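Local coordinates for protein HNH homing endonuclease (Bacillus phage SPO1, PDB 1U3E) that binds DNA and cleaves it as an HNH homing endonuclease, an activity that probably serves the homing of its intron, at residues H40-F45 / F53-L58; L71-K76 / T86-V91; V125-G130 / K164-R169. One frame throughout, in Å; residues are numbered along the deposited sequence.

Contact 1 of 3, residues H40-F45 / F53-L58. With nucleotides of chain C; nucleotides of chain A.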
# COMPACT_ATOMS: atom_id res chain seq x y z
N HIS D 40 -0.41 11.16 -13.14
CA HIS D 40 0.43 12.05 -13.96
C HIS D 40 1.53 12.76 -13.22
O HIS D 40 1.27 13.54 -12.29
CB HIS D 40 -0.44 13.11 -14.63
CG HIS D 40 -1.60 12.54 -15.43
ND1 HIS D 40 -2.39 13.31 -16.26
CD2 HIS D 40 -2.10 11.28 -15.50
CE1 HIS D 40 -3.32 12.55 -16.81
NE2 HIS D 40 -3.16 11.31 -16.37
N ARG D 41 2.77 12.51 -13.63
CA ARG D 41 3.94 13.14 -13.01
C ARG D 41 4.75 13.96 -14.02
O ARG D 41 4.56 13.86 -15.23
CB ARG D 41 4.88 12.08 -12.41
CG ARG D 41 4.23 11.16 -11.38
CD ARG D 41 3.96 9.78 -11.93
NE ARG D 41 3.55 8.83 -10.89
CZ ARG D 41 4.31 8.53 -9.84
NH1 ARG D 41 5.50 9.10 -9.71
NH2 ARG D 41 3.87 7.67 -8.92
N ILE D 42 5.64 14.79 -13.51
CA ILE D 42 6.50 15.60 -14.35
C ILE D 42 7.74 15.90 -13.54
O ILE D 42 7.75 15.71 -12.33
CB ILE D 42 5.82 16.93 -14.80
CG1 ILE D 42 5.28 17.70 -13.60
CG2 ILE D 42 4.70 16.65 -15.77
CD1 ILE D 42 6.31 18.43 -12.79
N GLY D 43 8.81 16.35 -14.20
CA GLY D 43 10.02 16.66 -13.47
C GLY D 43 10.33 18.14 -13.53
O GLY D 43 10.38 18.73 -14.61
N LEU D 44 10.54 18.75 -12.37
CA LEU D 44 10.86 20.16 -12.32
C LEU D 44 12.32 20.31 -11.92
O LEU D 44 12.76 19.72 -10.93
CB LEU D 44 9.96 20.87 -11.31
CG LEU D 44 8.46 20.67 -11.50
CD1 LEU D 44 7.70 21.44 -10.43
CD2 LEU D 44 8.06 21.15 -12.88
N PHE D 45 13.07 21.08 -12.70
CA PHE D 45 14.49 21.29 -12.43
C PHE D 45 14.80 22.59 -11.71
O PHE D 45 14.30 23.66 -12.05
CB PHE D 45 15.29 21.22 -13.72
CG PHE D 45 15.65 19.82 -14.12
CD1 PHE D 45 14.68 18.95 -14.60
CD2 PHE D 45 16.96 19.37 -13.98
CE1 PHE D 45 15.01 17.64 -14.96
CE2 PHE D 45 17.29 18.06 -14.33
CZ PHE D 45 16.32 17.20 -14.82
N PHE D 53 7.60 15.43 -9.59
CA PHE D 53 6.39 15.87 -8.91
C PHE D 53 5.10 15.28 -9.51
O PHE D 53 5.09 14.85 -10.66
CB PHE D 53 6.31 17.41 -8.91
CG PHE D 53 7.36 18.07 -8.05
CD1 PHE D 53 8.59 18.46 -8.58
CD2 PHE D 53 7.11 18.33 -6.70
CE1 PHE D 53 9.55 19.08 -7.78
CE2 PHE D 53 8.06 18.94 -5.89
CZ PHE D 53 9.28 19.32 -6.43
N GLN D 54 4.04 15.24 -8.70
CA GLN D 54 2.73 14.73 -9.13
C GLN D 54 1.80 15.87 -9.54
O GLN D 54 1.38 16.67 -8.70
CB GLN D 54 2.05 13.95 -8.02
CG GLN D 54 2.63 12.61 -7.73
CD GLN D 54 1.70 11.77 -6.88
OE1 GLN D 54 0.89 11.01 -7.40
NE2 GLN D 54 1.80 11.92 -5.57
N VAL D 55 1.47 15.93 -10.82
CA VAL D 55 0.61 16.97 -11.35
C VAL D 55 -0.59 17.25 -10.47
O VAL D 55 -0.91 18.41 -10.23
CB VAL D 55 0.13 16.61 -12.76
CG1 VAL D 55 -0.91 17.62 -13.25
CG2 VAL D 55 1.31 16.58 -13.69
N HIS D 56 -1.27 16.23 -9.98
CA HIS D 56 -2.43 16.53 -9.16
C HIS D 56 -2.10 17.16 -7.81
O HIS D 56 -2.96 17.82 -7.22
CB HIS D 56 -3.33 15.31 -8.98
CG HIS D 56 -2.73 14.21 -8.17
ND1 HIS D 56 -1.85 13.29 -8.70
CD2 HIS D 56 -2.91 13.85 -6.88
CE1 HIS D 56 -1.52 12.42 -7.77
NE2 HIS D 56 -2.15 12.74 -6.66
N ARG D 57 -0.89 16.97 -7.30
CA ARG D 57 -0.55 17.59 -6.03
C ARG D 57 -0.27 19.06 -6.32
O ARG D 57 -0.69 19.95 -5.58
CB ARG D 57 0.68 16.97 -5.40
CG ARG D 57 0.48 15.64 -4.77
CD ARG D 57 1.40 15.49 -3.59
NE ARG D 57 0.65 15.37 -2.35
CZ ARG D 57 0.97 15.99 -1.22
NH1 ARG D 57 2.05 16.76 -1.16
NH2 ARG D 57 0.21 15.83 -0.14
N LEU D 58 0.46 19.31 -7.41
CA LEU D 58 0.79 20.67 -7.78
C LEU D 58 -0.47 21.51 -7.98
O LEU D 58 -0.53 22.67 -7.56
CB LEU D 58 1.65 20.70 -9.05
CG LEU D 58 3.03 20.03 -8.97
CD1 LEU D 58 3.66 20.05 -10.34
CD2 LEU D 58 3.91 20.75 -8.00
P DT C 2 -1.19 11.96 -2.83
OP1 DT C 2 -1.48 13.25 -2.14
OP2 DT C 2 -1.44 11.92 -4.29
O5' DT C 2 0.28 11.43 -2.46
C5' DT C 2 0.69 11.46 -1.07
C4' DT C 2 2.14 11.04 -0.94
O4' DT C 2 2.19 9.61 -1.12
C3' DT C 2 3.10 11.64 -1.96
O3' DT C 2 3.79 12.78 -1.52
C2' DT C 2 4.13 10.54 -2.10
C1' DT C 2 3.42 9.29 -1.72
N1 DT C 2 3.22 8.44 -2.86
C2 DT C 2 4.21 7.53 -3.04
O2 DT C 2 5.21 7.43 -2.34
N3 DT C 2 3.99 6.72 -4.10
C4 DT C 2 2.93 6.73 -4.96
O4 DT C 2 2.90 5.92 -5.90
C5 DT C 2 1.93 7.71 -4.69
C7 DT C 2 0.72 7.78 -5.58
C6 DT C 2 2.12 8.53 -3.65
P DT C 3 4.68 13.58 -2.56
OP1 DT C 3 4.79 14.97 -2.06
OP2 DT C 3 4.14 13.38 -3.91
O5' DT C 3 6.14 12.90 -2.50
C5' DT C 3 6.84 12.84 -1.24
C4' DT C 3 8.04 11.94 -1.39
O4' DT C 3 7.63 10.59 -1.78
C3' DT C 3 9.05 12.39 -2.45
O3' DT C 3 10.19 12.92 -1.79
C2' DT C 3 9.53 11.12 -3.14
C1' DT C 3 8.56 10.05 -2.68
N1 DT C 3 7.87 9.41 -3.81
C2 DT C 3 8.44 8.27 -4.32
O2 DT C 3 9.46 7.78 -3.86
N3 DT C 3 7.76 7.71 -5.38
C4 DT C 3 6.60 8.18 -5.96
O4 DT C 3 6.10 7.57 -6.91
C5 DT C 3 6.06 9.40 -5.38
C7 DT C 3 4.81 10.00 -5.96
C6 DT C 3 6.72 9.94 -4.35
P DG A 6 18.39 23.00 -16.11
OP1 DG A 6 17.83 24.36 -15.90
OP2 DG A 6 18.54 22.08 -14.95
O5' DG A 6 17.56 22.28 -17.26
C5' DG A 6 17.31 22.95 -18.49
C4' DG A 6 16.24 22.24 -19.30
O4' DG A 6 16.79 21.03 -19.88
C3' DG A 6 15.03 21.79 -18.49
O3' DG A 6 13.85 21.82 -19.31
C2' DG A 6 15.43 20.38 -18.06
C1' DG A 6 16.19 19.89 -19.28
N9 DG A 6 17.23 18.89 -19.03
C8 DG A 6 18.09 18.81 -17.96
N7 DG A 6 18.88 17.78 -18.01
C5 DG A 6 18.55 17.14 -19.19
C6 DG A 6 19.07 15.96 -19.78
O6 DG A 6 19.98 15.21 -19.37
N1 DG A 6 18.43 15.66 -20.98
C2 DG A 6 17.42 16.41 -21.54
N2 DG A 6 16.93 15.96 -22.70
N3 DG A 6 16.93 17.51 -21.00
C4 DG A 6 17.53 17.81 -19.84

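Contact 2 of 3, residues L71-K76 / T86-V91. With MN (manganese (II) ion), chain K; nucleotides of chain C.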
# COMPACT_ATOMS: atom_id res chain seq x y z
N LEU D 71 -1.90 15.47 5.03
CA LEU D 71 -3.08 15.26 4.20
C LEU D 71 -2.70 14.71 2.86
O LEU D 71 -1.54 14.78 2.45
CB LEU D 71 -3.90 16.54 4.04
CG LEU D 71 -4.71 16.85 5.30
CD1 LEU D 71 -5.62 18.00 5.03
CD2 LEU D 71 -5.52 15.63 5.70
N VAL D 72 -3.70 14.17 2.17
CA VAL D 72 -3.49 13.54 0.89
C VAL D 72 -4.46 14.14 -0.14
O VAL D 72 -5.57 14.55 0.21
CB VAL D 72 -3.68 12.00 1.10
CG1 VAL D 72 -4.99 11.52 0.52
CG2 VAL D 72 -2.49 11.25 0.56
N VAL D 73 -4.03 14.21 -1.40
CA VAL D 73 -4.87 14.78 -2.45
C VAL D 73 -5.74 13.74 -3.10
O VAL D 73 -5.25 12.76 -3.66
CB VAL D 73 -4.03 15.46 -3.56
CG1 VAL D 73 -4.94 15.85 -4.74
CG2 VAL D 73 -3.34 16.69 -3.01
N ASP D 74 -7.04 13.97 -3.08
CA ASP D 74 -7.98 13.02 -3.65
C ASP D 74 -8.60 13.45 -4.97
O ASP D 74 -8.81 14.64 -5.20
CB ASP D 74 -9.08 12.75 -2.63
CG ASP D 74 -10.28 12.07 -3.22
OD1 ASP D 74 -10.10 11.05 -3.93
OD2 ASP D 74 -11.40 12.55 -2.96
N HIS D 75 -8.86 12.47 -5.83
CA HIS D 75 -9.51 12.67 -7.12
C HIS D 75 -10.95 12.27 -6.88
O HIS D 75 -11.26 11.08 -6.86
CB HIS D 75 -8.94 11.74 -8.18
CG HIS D 75 -7.65 12.20 -8.76
ND1 HIS D 75 -6.47 12.18 -8.06
CD2 HIS D 75 -7.35 12.68 -9.99
CE1 HIS D 75 -5.49 12.63 -8.83
NE2 HIS D 75 -6.00 12.94 -10.01
N LYS D 76 -11.83 13.24 -6.68
CA LYS D 76 -13.23 12.97 -6.40
C LYS D 76 -13.85 11.87 -7.26
O LYS D 76 -14.42 10.91 -6.74
CB LYS D 76 -14.07 14.24 -6.57
CG LYS D 76 -13.75 15.36 -5.59
CD LYS D 76 -14.52 16.62 -5.94
CE LYS D 76 -14.09 17.79 -5.09
NZ LYS D 76 -14.87 19.02 -5.37
N THR D 86 -10.99 21.44 -9.70
CA THR D 86 -12.34 21.21 -9.19
C THR D 86 -12.61 19.75 -8.84
O THR D 86 -13.53 19.46 -8.08
CB THR D 86 -13.42 21.68 -10.18
OG1 THR D 86 -13.27 20.98 -11.42
CG2 THR D 86 -13.31 23.18 -10.42
N ASN D 87 -11.81 18.84 -9.40
CA ASN D 87 -11.96 17.41 -9.15
C ASN D 87 -11.08 16.89 -8.00
O ASN D 87 -11.20 15.73 -7.59
CB ASN D 87 -11.61 16.61 -10.40
CG ASN D 87 -11.84 15.12 -10.22
OD1 ASN D 87 -12.91 14.71 -9.79
ND2 ASN D 87 -10.85 14.31 -10.56
N LEU D 88 -10.20 17.75 -7.49
CA LEU D 88 -9.28 17.39 -6.42
C LEU D 88 -9.65 18.06 -5.10
O LEU D 88 -10.36 19.07 -5.09
CB LEU D 88 -7.86 17.80 -6.83
CG LEU D 88 -7.47 17.32 -8.24
CD1 LEU D 88 -6.18 17.97 -8.69
CD2 LEU D 88 -7.33 15.82 -8.22
N ARG D 89 -9.17 17.51 -3.99
CA ARG D 89 -9.47 18.06 -2.67
C ARG D 89 -8.57 17.44 -1.60
O ARG D 89 -8.30 16.23 -1.63
CB ARG D 89 -10.91 17.79 -2.32
CG ARG D 89 -11.21 16.31 -2.28
CD ARG D 89 -12.48 16.02 -1.55
NE ARG D 89 -12.75 14.59 -1.51
CZ ARG D 89 -13.61 14.03 -0.67
NH1 ARG D 89 -14.29 14.79 0.18
NH2 ARG D 89 -13.79 12.71 -0.68
N TRP D 90 -8.12 18.25 -0.66
CA TRP D 90 -7.27 17.73 0.40
C TRP D 90 -8.09 16.91 1.38
O TRP D 90 -9.01 17.42 2.02
CB TRP D 90 -6.56 18.86 1.12
CG TRP D 90 -5.59 19.52 0.26
CD1 TRP D 90 -5.76 20.67 -0.45
CD2 TRP D 90 -4.27 19.06 -0.04
NE1 TRP D 90 -4.63 20.97 -1.17
CE2 TRP D 90 -3.69 19.99 -0.93
CE3 TRP D 90 -3.51 17.96 0.37
CZ2 TRP D 90 -2.40 19.85 -1.43
CZ3 TRP D 90 -2.23 17.82 -0.12
CH2 TRP D 90 -1.68 18.76 -1.01
N VAL D 91 -7.75 15.64 1.49
CA VAL D 91 -8.48 14.76 2.37
C VAL D 91 -7.56 13.96 3.27
O VAL D 91 -6.36 13.90 3.05
CB VAL D 91 -9.39 13.82 1.53
CG1 VAL D 91 -9.75 12.57 2.30
CG2 VAL D 91 -10.66 14.57 1.14
MN MN K . -9.94 8.59 -3.88
OP3 DG C 1 -7.97 9.52 -4.54
P DG C 1 -6.60 9.53 -5.19
OP1 DG C 1 -6.50 8.54 -6.32
OP2 DG C 1 -6.13 10.92 -5.50
O5' DG C 1 -5.62 8.97 -4.03
C5' DG C 1 -4.20 9.11 -4.16
C4' DG C 1 -3.53 8.98 -2.81
O4' DG C 1 -3.35 7.58 -2.54
C3' DG C 1 -2.14 9.56 -2.76
O3' DG C 1 -2.14 10.86 -2.20
C2' DG C 1 -1.43 8.68 -1.76
C1' DG C 1 -2.11 7.34 -1.91
N9 DG C 1 -1.37 6.44 -2.76
C8 DG C 1 -1.77 5.92 -3.97
N7 DG C 1 -0.90 5.11 -4.50
C5 DG C 1 0.15 5.10 -3.59
C6 DG C 1 1.36 4.40 -3.62
O6 DG C 1 1.78 3.63 -4.48
N1 DG C 1 2.13 4.68 -2.50
C2 DG C 1 1.78 5.51 -1.48
N2 DG C 1 2.66 5.65 -0.48
N3 DG C 1 0.64 6.17 -1.44
C4 DG C 1 -0.12 5.92 -2.52
P DT C 2 -1.19 11.96 -2.83
OP1 DT C 2 -1.48 13.25 -2.14
OP2 DT C 2 -1.44 11.92 -4.29
O5' DT C 2 0.28 11.43 -2.46
C5' DT C 2 0.69 11.46 -1.07
C4' DT C 2 2.14 11.04 -0.94
O4' DT C 2 2.19 9.61 -1.12
C3' DT C 2 3.10 11.64 -1.96
O3' DT C 2 3.79 12.78 -1.52
C2' DT C 2 4.13 10.54 -2.10
C1' DT C 2 3.42 9.29 -1.72
N1 DT C 2 3.22 8.44 -2.86
C2 DT C 2 4.21 7.53 -3.04
O2 DT C 2 5.21 7.43 -2.34
N3 DT C 2 3.99 6.72 -4.10
C4 DT C 2 2.93 6.73 -4.96
O4 DT C 2 2.90 5.92 -5.90
C5 DT C 2 1.93 7.71 -4.69
C7 DT C 2 0.72 7.78 -5.58
C6 DT C 2 2.12 8.53 -3.65
O HOH W 1 -11.03 9.03 -5.38
O HOH W 2 -10.94 7.31 -2.98

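Contact 3 of 3, residues V125-G130 / K164-R169. With EDO (1,2-ethanediol), chain O; nucleotides of chain B.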
# COMPACT_ATOMS: atom_id res chain seq x y z
N VAL D 125 5.94 -33.49 13.72
CA VAL D 125 5.43 -34.19 14.89
C VAL D 125 6.33 -35.38 15.22
O VAL D 125 6.85 -36.04 14.33
CB VAL D 125 3.99 -34.71 14.67
CG1 VAL D 125 3.41 -35.24 15.97
CG2 VAL D 125 3.13 -33.62 14.12
N ILE D 126 6.52 -35.63 16.51
CA ILE D 126 7.31 -36.77 16.94
C ILE D 126 6.41 -37.61 17.83
O ILE D 126 5.95 -37.14 18.86
CB ILE D 126 8.57 -36.35 17.73
CG1 ILE D 126 9.57 -35.66 16.81
CG2 ILE D 126 9.25 -37.56 18.34
CD1 ILE D 126 9.15 -34.31 16.42
N SER D 127 6.15 -38.85 17.42
CA SER D 127 5.31 -39.76 18.18
C SER D 127 6.07 -40.30 19.37
O SER D 127 7.30 -40.25 19.41
CB SER D 127 4.88 -40.94 17.31
OG SER D 127 4.08 -40.52 16.22
N PRO D 128 5.35 -40.84 20.36
CA PRO D 128 5.99 -41.40 21.55
C PRO D 128 6.86 -42.58 21.15
O PRO D 128 7.84 -42.89 21.82
CB PRO D 128 4.80 -41.82 22.40
CG PRO D 128 3.74 -40.83 22.00
CD PRO D 128 3.88 -40.81 20.51
N ASP D 129 6.49 -43.22 20.03
CA ASP D 129 7.22 -44.37 19.50
C ASP D 129 8.45 -43.96 18.71
O ASP D 129 9.28 -44.80 18.38
CB ASP D 129 6.29 -45.20 18.61
CG ASP D 129 5.75 -44.40 17.45
OD1 ASP D 129 6.56 -43.94 16.62
OD2 ASP D 129 4.52 -44.23 17.36
N GLY D 130 8.57 -42.67 18.40
CA GLY D 130 9.74 -42.20 17.68
C GLY D 130 9.56 -41.77 16.24
O GLY D 130 10.39 -41.06 15.68
N LYS D 164 0.12 -34.60 25.02
CA LYS D 164 -0.51 -35.85 24.65
C LYS D 164 0.51 -36.86 24.14
O LYS D 164 0.25 -37.60 23.19
CB LYS D 164 -1.61 -35.62 23.61
CG LYS D 164 -2.90 -35.06 24.18
CD LYS D 164 -3.94 -34.89 23.09
CE LYS D 164 -5.21 -34.27 23.62
NZ LYS D 164 -6.06 -33.72 22.53
N GLY D 165 1.68 -36.87 24.77
CA GLY D 165 2.71 -37.83 24.42
C GLY D 165 3.61 -37.41 23.24
O GLY D 165 4.73 -37.91 23.11
N TYR D 166 3.11 -36.53 22.39
CA TYR D 166 3.91 -36.08 21.26
C TYR D 166 4.70 -34.85 21.67
O TYR D 166 4.51 -34.34 22.77
CB TYR D 166 3.04 -35.74 20.04
CG TYR D 166 1.97 -36.71 19.64
CD1 TYR D 166 0.78 -36.82 20.36
CD2 TYR D 166 2.10 -37.50 18.51
CE1 TYR D 166 -0.24 -37.67 19.94
CE2 TYR D 166 1.08 -38.35 18.08
CZ TYR D 166 -0.09 -38.42 18.79
OH TYR D 166 -1.12 -39.22 18.36
N THR D 167 5.55 -34.42 20.80
CA THR D 167 6.35 -33.23 20.96
C THR D 167 6.38 -32.60 19.58
O THR D 167 6.08 -33.28 18.59
CB THR D 167 7.76 -33.51 21.50
OG1 THR D 167 8.28 -32.35 22.16
CG2 THR D 167 8.68 -33.89 20.36
N PHE D 168 6.72 -31.33 19.47
CA PHE D 168 6.71 -30.67 18.18
C PHE D 168 7.89 -29.77 17.96
O PHE D 168 8.44 -29.22 18.91
CB PHE D 168 5.38 -29.94 18.01
CG PHE D 168 4.20 -30.78 18.46
CD1 PHE D 168 3.88 -30.84 19.82
CD2 PHE D 168 3.45 -31.53 17.56
CE1 PHE D 168 2.83 -31.64 20.24
CE2 PHE D 168 2.41 -32.33 17.97
CZ PHE D 168 2.09 -32.39 19.32
N ARG D 169 8.27 -29.60 16.70
CA ARG D 169 9.39 -28.75 16.32
C ARG D 169 9.10 -28.24 14.92
O ARG D 169 8.58 -28.98 14.09
CB ARG D 169 10.70 -29.52 16.36
CG ARG D 169 11.00 -30.23 17.66
CD ARG D 169 11.15 -29.23 18.79
NE ARG D 169 10.31 -29.58 19.94
CZ ARG D 169 10.73 -30.21 21.03
NH1 ARG D 169 11.99 -30.56 21.13
NH2 ARG D 169 9.89 -30.51 22.01
C1 EDO O . 10.85 -41.27 22.86
O1 EDO O . 10.19 -42.50 22.46
C2 EDO O . 11.03 -40.32 21.64
O2 EDO O . 11.84 -40.98 20.64
P DG B 8 -1.83 -34.31 28.39
OP1 DG B 8 -2.21 -35.68 28.01
OP2 DG B 8 -0.72 -33.64 27.69
O5' DG B 8 -3.12 -33.39 28.29
C5' DG B 8 -4.27 -33.73 29.06
C4' DG B 8 -5.42 -32.80 28.76
O4' DG B 8 -5.28 -31.57 29.53
C3' DG B 8 -5.45 -32.36 27.30
O3' DG B 8 -6.81 -32.11 26.92
C2' DG B 8 -4.62 -31.09 27.32
C1' DG B 8 -5.07 -30.50 28.64
N9 DG B 8 -4.25 -29.47 29.28
C8 DG B 8 -2.89 -29.34 29.21
N7 DG B 8 -2.45 -28.24 29.77
C5 DG B 8 -3.59 -27.63 30.27
C6 DG B 8 -3.75 -26.39 30.96
O6 DG B 8 -2.88 -25.58 31.28
N1 DG B 8 -5.07 -26.15 31.27
C2 DG B 8 -6.12 -26.98 30.97
N2 DG B 8 -7.33 -26.55 31.38
N3 DG B 8 -5.99 -28.13 30.33
C4 DG B 8 -4.71 -28.39 30.00
P DG B 9 -7.20 -31.75 25.40
OP1 DG B 9 -7.81 -32.93 24.76
OP2 DG B 9 -6.06 -31.06 24.75
O5' DG B 9 -8.33 -30.67 25.63
C5' DG B 9 -8.13 -29.68 26.61
C4' DG B 9 -9.42 -28.98 26.95
O4' DG B 9 -9.05 -27.97 27.91
C3' DG B 9 -10.08 -28.23 25.80
O3' DG B 9 -11.49 -28.11 26.03
C2' DG B 9 -9.36 -26.90 25.83
C1' DG B 9 -9.03 -26.69 27.31
N9 DG B 9 -7.69 -26.16 27.50
C8 DG B 9 -6.52 -26.74 27.08
N7 DG B 9 -5.46 -26.05 27.38
C5 DG B 9 -5.97 -24.94 28.05
C6 DG B 9 -5.29 -23.83 28.61
O6 DG B 9 -4.08 -23.58 28.63
N1 DG B 9 -6.18 -22.93 29.20
C2 DG B 9 -7.54 -23.08 29.23
N2 DG B 9 -8.22 -22.09 29.84
N3 DG B 9 -8.19 -24.11 28.70
C4 DG B 9 -7.34 -25.00 28.14

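Contact 1 of 3, residues H40-F45 / F53-L58
Leu44 lies across one flank of Phe53: its CD1 comes to 3.6 Å from Phe53 CD1, and CB and CG keep close to Phe53 CD1 and CE1, the two side chains crossing at about a right angle. Two residues back, Ile42 is the bump that fills the hollow between Phe53, Val55 and Leu58. Its CG1 is wedged between the backbone N and the carbonyl carbon (chi1 52°), which carries CD1 forward until it meets Leu58 CD1 tip to tip at 4.0 Å while grazing Phe53 CB. The other branch, CG2, rests on Val55 CG2. Val21 and Leu30 of the neighbouring strands pack on both Ile42 and Leu44.

The backbone beneath is a beta hairpin, 41-46 with 49-54, whose second strand runs straight into helix 55-63. Ile42 and Phe53 form a hydrogen-bonded antiparallel pair, Phe53 N giving to Ile42 O at 2.8 Å. Gln54 is the N-cap, its O taking both Arg57 N and Leu58 N, and the first helical residue still reaches back to the strand, Val55 N to His40 O at 2.8 Å. Val55 CG2 nestles beside His40 CB; the histidine ring leads away to His32 and Asp81.

Arg41 and Gln54 occupy the other face, against DNA. A bend at chi2 (106°) brings the Arg41 guanidinium edge-on to DT3 of chain C, where NH1 and NH2 fork onto O4, NH2 at 3.0 Å; NH2 also pairs with Asp37. The DT3 methyl C7 sits against Gln54 CG and CD, whose NE2 donates to OP2 of the same nucleotide. From the helix, His56 NE2 gives to OP2 of DT2 of chain C at 2.6 Å and Arg57 NE gives to OP1 of the same phosphate.

Contact 2 of 3, residues L71-K76 / T86-V91
Asp74 OD2 is gripped by Arg89 from two nitrogens: NE at 2.8 Å, nearly straight and in the guanidinium plane, and NH2 in a longer, weak bond. NE meets the anti lone pair of the oxygen, and the carboxylate is turned 56° from the guanidinium. With CG anti to the backbone N (chi1 165°), the carboxylate lies alongside Arg89, and its other oxygen, OD1, binds the manganese at 2.5 Å. Arg89 is thus a second-shell residue that helps fix the rotation of a metal ligand. Asn96, OP3 of DG1 of chain C and two waters also bind the metal; one of these waters donates to His75 O.

On the opposite face of the two strands, Leu88 CD2 sits squarely over the His75 ring, 3.5 Å from its centroid, a CH-pi contact. The ring is pinned at its edge too: ND1 gives to DG1 OP2 at 2.9 Å, and NE2 is bonded to Asn83. Further along this face Val73 CG2 lies over the six-membered ring of Trp90, and its CG1 touches Leu88 CB.

Paired backbone bonds join Val72 to Val91, and Lys76 N to Asn87 O (2.7 Å) closes the far end. There the extended Lys76 chain runs past Asn87 to set NZ on Thr86 O at 3.1 Å. Val73 N holds OP1 of DT2 of chain C.

This antiparallel hairpin, followed by helix 93-103 that brings in Asn96, is the beta-beta-alpha-metal core of the HNH nucleases, members of the His-Me finger clan.

Contact 3 of 3, residues V125-G130 / K164-R169
Two neighbouring strands of a three-stranded antiparallel sheet meet here, the central strand 123-126 and the outer strand 167-170, in the DNA-binding region near the end of the chain. Val125 CG1 fills the notch between two aromatic rings, 3.6 Å from Tyr166 CD2 and 3.7 Å from Phe168 CE2. Placing CG1 anti to the backbone N (chi1 -171°) aims it there, while CG2 runs beside Phe168, which points the same way and continues onto Val152, Val155 and Leu156 of helix 149-157.

Ile126 and Thr167 share the reverse face, side by side, with Ile126 CB 3.6 Å from Thr167 CG2. The threonine hydroxyl turns elsewhere, to Ile161 O. Between them the backbones are bonded twice, Ile126 N to Thr167 O at 3.2 Å and the return bond, from Thr167 N, weak.

Beyond the strand, Ser127 to Gly130 form a type I turn. Pro128 CG comes down on Gly165 O at 3.3 Å, and Pro128 CD packs loosely against Tyr166 CD2. Next to Gly165, Lys164 turns from the sheet to the DNA: its N gives to OP2 of DG8 of chain B at 3.0 Å, and its extended chain takes NZ to OP1 of DG9 of chain B, 2.9 Å away, with Gly146 O as a second partner. DNA phosphates are thus held beside a sheet packed on helix 149-157, in keeping with the helix-turn-helix DNA-binding domain.

In the fold
Contacts 1 and 2 belong together: their centres are about 15 Å apart and they touch directly. Helix 55-63, which starts in contact 1, packs on the hairpin of contact 2, where the His56 and His75 rings meet edge-to-face and Arg57 packs on Trp90. The phosphate of DT2 of chain C is shared: Arg57 of contact 1 and Val73 N of contact 2 both give to OP1, and His56 gives to OP2. The side chain of His56 is about 9 Å from the manganese that Asp74 binds. Contact 3 stands apart, its centre about 59 Å from that of contact 2 and 62 Å from that of contact 1, across the chain's centre, so the elongated chain holds DNA at separate places.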